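Lantibiotic dehydratase (Microbispora corallina, PDB 5EHK) probably dehydrates serine and threonine residues of the NAI-107 precursor peptide in a tRNA-dependent reaction during lantibiotic biosynthesis. Local coordinates at residues 689-698 against 753-763. Numbering follows the deposited sequence.
Sequences APLWRMDQLR and LRRTPELIAQQ
N of W692 donates to O of A761 at 2.9 Å, a fairly straight bond (155°) lying in the carbonyl plane, and N of A761 returns one to O of W692 at 3.0 Å. The two residues are thus a hydrogen-bonded pair where 691-693 and 760-763 run as antiparallel strands. On the face bearing these two side chains, the indole of W692 turns its edge to the second strand, with A761 O and Q763 N near the ring plane and CZ3 3.8 Å from CB of Q763. On the other face, CD2 of L691 meets CD1 of I760.

Beyond the paired strands M694 packs its methyl against the last turn of helix 743-755 and against L759. Its chain bends at chi3 (-40°), bringing CE against CD1 of L753 (3.5 Å) and against the CB, CG and CD2 of L759. CD2 of L753 also touches CB of L697.

R698, running extended from CG to NE, reaches O of P757 with NE at 3.0 Å and NH2 at 3.1 Å. One oxygen is shared by two N-H groups, so both bonds are bent (near 125°) and weak. NH2 of R698 also makes a salt bridge to OD2 of D695. That carboxylate is shared: R693 takes it side-on, NE to OD1 and NH2 to OD2, each oxygen offering its syn lone pair. R693, D695 and R698 form a salt-bridge network, which ends at the type I turn T756-L759 through the weak bonds to P757 O.

Strand 685-693 lies between 676-682 and 760-763, while 726-730 continues the pairing beyond 760-763. Helix 707-721 packs on W692 and L697, its W721 carbonyl accepting the indole NE1, and L749 of helix 743-755 touches M694.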
loop_
_atom_site.group_PDB
_atom_site.type_symbol
_atom_site.label_atom_id
_atom_site.label_comp_id
_atom_site.label_asym_id
_atom_site.label_seq_id
_atom_site.Cartn_x
_atom_site.Cartn_y
_atom_site.Cartn_z
ATOM N N ALA A 689 -6.969 -26.630 16.173
ATOM C CA ALA A 689 -8.144 -27.491 16.263
ATOM C C ALA A 689 -8.867 -27.596 14.907
ATOM O O ALA A 689 -8.643 -26.781 14.011
ATOM C CB ALA A 689 -9.090 -26.964 17.339
ATOM N N PRO A 690 -9.712 -28.626 14.732
ATOM C CA PRO A 690 -10.485 -28.667 13.488
ATOM C C PRO A 690 -11.540 -27.573 13.477
ATOM O O PRO A 690 -11.952 -27.098 14.536
ATOM C CB PRO A 690 -11.124 -30.068 13.504
ATOM C CG PRO A 690 -10.281 -30.854 14.436
ATOM C CD PRO A 690 -9.869 -29.871 15.500
ATOM N N LEU A 691 -11.970 -27.200 12.276
ATOM C CA LEU A 691 -12.623 -25.920 12.037
ATOM C C LEU A 691 -13.776 -25.907 11.023
ATOM O O LEU A 691 -13.581 -26.235 9.855
ATOM C CB LEU A 691 -11.547 -25.004 11.515
ATOM C CG LEU A 691 -11.365 -23.791 12.374
ATOM C CD1 LEU A 691 -10.087 -23.104 11.900
ATOM C CD2 LEU A 691 -12.618 -22.951 12.172
ATOM N N TRP A 692 -14.959 -25.480 11.448
ATOM C CA TRP A 692 -16.106 -25.383 10.533
ATOM C C TRP A 692 -16.633 -23.955 10.408
ATOM O O TRP A 692 -17.044 -23.360 11.404
ATOM C CB TRP A 692 -17.262 -26.284 11.008
ATOM C CG TRP A 692 -17.036 -27.735 10.773
ATOM C CD1 TRP A 692 -17.345 -28.430 9.652
ATOM C CD2 TRP A 692 -16.456 -28.675 11.686
ATOM N NE1 TRP A 692 -16.985 -29.745 9.796
ATOM C CE2 TRP A 692 -16.435 -29.921 11.038
ATOM C CE3 TRP A 692 -15.947 -28.580 12.981
ATOM C CZ2 TRP A 692 -15.928 -31.069 11.642
ATOM C CZ3 TRP A 692 -15.440 -29.707 13.573
ATOM C CH2 TRP A 692 -15.434 -30.942 12.903
ATOM N N ARG A 693 -16.650 -23.399 9.201
ATOM C CA ARG A 693 -17.279 -22.089 9.034
ATOM C C ARG A 693 -18.774 -22.283 9.089
ATOM O O ARG A 693 -19.248 -23.385 8.882
ATOM C CB ARG A 693 -16.903 -21.421 7.720
ATOM C CG ARG A 693 -15.412 -21.234 7.486
ATOM C CD ARG A 693 -15.170 -20.355 6.255
ATOM N NE ARG A 693 -15.901 -19.095 6.331
ATOM C CZ ARG A 693 -15.310 -17.912 6.294
ATOM N NH1 ARG A 693 -13.995 -17.839 6.149
ATOM N NH2 ARG A 693 -16.032 -16.813 6.384
ATOM N N MET A 694 -19.516 -21.226 9.401
ATOM C CA MET A 694 -20.972 -21.333 9.480
ATOM C C MET A 694 -21.737 -20.352 8.571
ATOM O O MET A 694 -22.857 -19.969 8.912
ATOM C CB MET A 694 -21.441 -21.149 10.924
ATOM C CG MET A 694 -20.776 -22.065 11.917
ATOM S SD MET A 694 -21.527 -21.917 13.554
ATOM C CE MET A 694 -21.763 -20.167 13.579
ATOM N N ASP A 695 -21.137 -19.951 7.443
ATOM C CA ASP A 695 -21.749 -18.995 6.499
ATOM C C ASP A 695 -23.153 -19.444 6.023
ATOM O O ASP A 695 -24.135 -18.696 6.097
ATOM C CB ASP A 695 -20.863 -18.814 5.267
ATOM C CG ASP A 695 -19.403 -18.562 5.611
ATOM O OD1 ASP A 695 -18.693 -19.531 5.956
ATOM O OD2 ASP A 695 -18.954 -17.403 5.522
ATOM N N GLN A 696 -23.236 -20.687 5.561
ATOM C CA GLN A 696 -24.481 -21.260 5.055
ATOM C C GLN A 696 -25.628 -21.140 6.050
ATOM O O GLN A 696 -26.796 -21.193 5.673
ATOM C CB GLN A 696 -24.289 -22.746 4.766
ATOM C CG GLN A 696 -23.368 -23.075 3.613
ATOM C CD GLN A 696 -23.145 -24.567 3.508
ATOM O OE1 GLN A 696 -23.309 -25.301 4.495
ATOM N NE2 GLN A 696 -22.766 -25.030 2.318
ATOM N N LEU A 697 -25.294 -21.036 7.329
ATOM C CA LEU A 697 -26.311 -21.019 8.362
ATOM C C LEU A 697 -26.816 -19.607 8.669
ATOM O O LEU A 697 -27.732 -19.437 9.481
ATOM C CB LEU A 697 -25.772 -21.681 9.633
ATOM C CG LEU A 697 -25.553 -23.191 9.622
ATOM C CD1 LEU A 697 -24.705 -23.585 10.805
ATOM C CD2 LEU A 697 -26.876 -23.899 9.681
ATOM N N ARG A 698 -26.226 -18.597 8.032
ATOM C CA ARG A 698 -26.553 -17.215 8.382
ATOM C C ARG A 698 -27.951 -16.850 7.918
ATOM O O ARG A 698 -28.740 -16.282 8.675
ATOM C CB ARG A 698 -25.540 -16.243 7.783
ATOM C CG ARG A 698 -24.212 -16.239 8.497
ATOM C CD ARG A 698 -23.175 -15.506 7.679
ATOM N NE ARG A 698 -21.823 -15.731 8.179
ATOM C CZ ARG A 698 -20.719 -15.444 7.492
ATOM N NH1 ARG A 698 -20.809 -14.931 6.272
ATOM N NH2 ARG A 698 -19.524 -15.678 8.020
ATOM N N LEU A 753 -25.411 -16.806 16.422
ATOM C CA LEU A 753 -24.995 -16.586 15.039
ATOM C C LEU A 753 -25.576 -15.305 14.439
ATOM O O LEU A 753 -24.887 -14.584 13.719
ATOM C CB LEU A 753 -25.313 -17.796 14.161
ATOM C CG LEU A 753 -24.808 -17.702 12.716
ATOM C CD1 LEU A 753 -23.379 -17.194 12.667
ATOM C CD2 LEU A 753 -24.909 -19.050 12.024
ATOM N N ARG A 754 -26.836 -15.020 14.742
ATOM C CA ARG A 754 -27.448 -13.772 14.305
ATOM C C ARG A 754 -26.631 -12.637 14.890
ATOM O O ARG A 754 -26.380 -11.620 14.241
ATOM C CB ARG A 754 -28.894 -13.675 14.802
ATOM C CG ARG A 754 -29.832 -14.772 14.288
ATOM C CD ARG A 754 -31.204 -14.715 14.965
ATOM N NE ARG A 754 -31.894 -13.454 14.699
ATOM C CZ ARG A 754 -33.075 -13.116 15.212
ATOM N NH1 ARG A 754 -33.711 -13.945 16.030
ATOM N NH2 ARG A 754 -33.618 -11.944 14.910
ATOM N N ARG A 755 -26.197 -12.846 16.125
ATOM C CA ARG A 755 -25.455 -11.855 16.889
ATOM C C ARG A 755 -23.977 -11.750 16.487
ATOM O O ARG A 755 -23.442 -10.654 16.382
ATOM C CB ARG A 755 -25.604 -12.154 18.382
ATOM C CG ARG A 755 -24.717 -11.335 19.274
ATOM C CD ARG A 755 -24.858 -11.743 20.728
ATOM N NE ARG A 755 -23.913 -11.005 21.555
ATOM C CZ ARG A 755 -22.686 -11.421 21.832
ATOM N NH1 ARG A 755 -22.266 -12.588 21.372
ATOM N NH2 ARG A 755 -21.887 -10.677 22.585
ATOM N N THR A 756 -23.317 -12.883 16.266
ATOM C CA THR A 756 -21.897 -12.872 15.912
ATOM C C THR A 756 -21.640 -13.648 14.622
ATOM O O THR A 756 -21.276 -14.822 14.672
ATOM C CB THR A 756 -21.044 -13.520 17.030
ATOM O OG1 THR A 756 -21.593 -13.196 18.313
ATOM C CG2 THR A 756 -19.605 -13.041 16.963
ATOM N N PRO A 757 -21.792 -12.977 13.465
ATOM C CA PRO A 757 -21.759 -13.523 12.096
ATOM C C PRO A 757 -20.498 -14.290 11.691
ATOM O O PRO A 757 -20.590 -15.192 10.863
ATOM C CB PRO A 757 -21.865 -12.270 11.220
ATOM C CG PRO A 757 -21.394 -11.168 12.083
ATOM C CD PRO A 757 -21.881 -11.510 13.455
ATOM N N GLU A 758 -19.343 -13.942 12.236
ATOM C CA GLU A 758 -18.117 -14.621 11.830
ATOM C C GLU A 758 -17.789 -15.810 12.751
ATOM O O GLU A 758 -16.651 -16.272 12.804
ATOM C CB GLU A 758 -16.950 -13.625 11.757
ATOM C CG GLU A 758 -16.419 -13.161 13.117
ATOM C CD GLU A 758 -17.438 -12.375 13.932
ATOM O OE1 GLU A 758 -18.513 -12.017 13.390
ATOM O OE2 GLU A 758 -17.165 -12.126 15.128
ATOM N N LEU A 759 -18.806 -16.323 13.439
ATOM C CA LEU A 759 -18.646 -17.418 14.400
ATOM C C LEU A 759 -18.180 -18.693 13.711
ATOM O O LEU A 759 -18.477 -18.929 12.540
ATOM C CB LEU A 759 -19.969 -17.667 15.135
ATOM C CG LEU A 759 -20.155 -18.663 16.289
ATOM C CD1 LEU A 759 -19.236 -18.389 17.447
ATOM C CD2 LEU A 759 -21.612 -18.624 16.755
ATOM N N ILE A 760 -17.418 -19.505 14.434
ATOM C CA ILE A 760 -16.984 -20.785 13.901
ATOM C C ILE A 760 -17.300 -21.924 14.868
ATOM O O ILE A 760 -17.807 -21.699 15.970
ATOM C CB ILE A 760 -15.487 -20.791 13.610
ATOM C CG1 ILE A 760 -14.706 -20.557 14.901
ATOM C CG2 ILE A 760 -15.175 -19.776 12.554
ATOM C CD1 ILE A 760 -13.227 -20.796 14.773
ATOM N N ALA A 761 -17.031 -23.149 14.430
ATOM C CA ALA A 761 -17.243 -24.318 15.268
ATOM C C ALA A 761 -15.967 -25.133 15.366
ATOM O O ALA A 761 -15.406 -25.541 14.345
ATOM C CB ALA A 761 -18.357 -25.154 14.718
ATOM N N GLN A 762 -15.514 -25.378 16.595
ATOM C CA GLN A 762 -14.367 -26.249 16.796
ATOM C C GLN A 762 -14.781 -27.617 17.346
ATOM O O GLN A 762 -15.687 -27.741 18.194
ATOM C CB GLN A 762 -13.362 -25.605 17.741
ATOM C CG GLN A 762 -12.263 -24.802 17.064
ATOM C CD GLN A 762 -11.342 -24.115 18.077
ATOM O OE1 GLN A 762 -11.174 -24.581 19.215
ATOM N NE2 GLN A 762 -10.775 -22.978 17.677
ATOM N N GLN A 763 -14.114 -28.649 16.842
ATOM C CA GLN A 763 -14.229 -29.954 17.440
ATOM C C GLN A 763 -13.594 -29.899 18.821
ATOM O O GLN A 763 -12.464 -29.421 18.970
ATOM C CB GLN A 763 -13.565 -31.024 16.582
ATOM C CG GLN A 763 -13.757 -32.423 17.150
ATOM C CD GLN A 763 -13.336 -33.522 16.189
ATOM O OE1 GLN A 763 -12.330 -33.401 15.471
ATOM N NE2 GLN A 763 -14.098 -34.620 16.189
#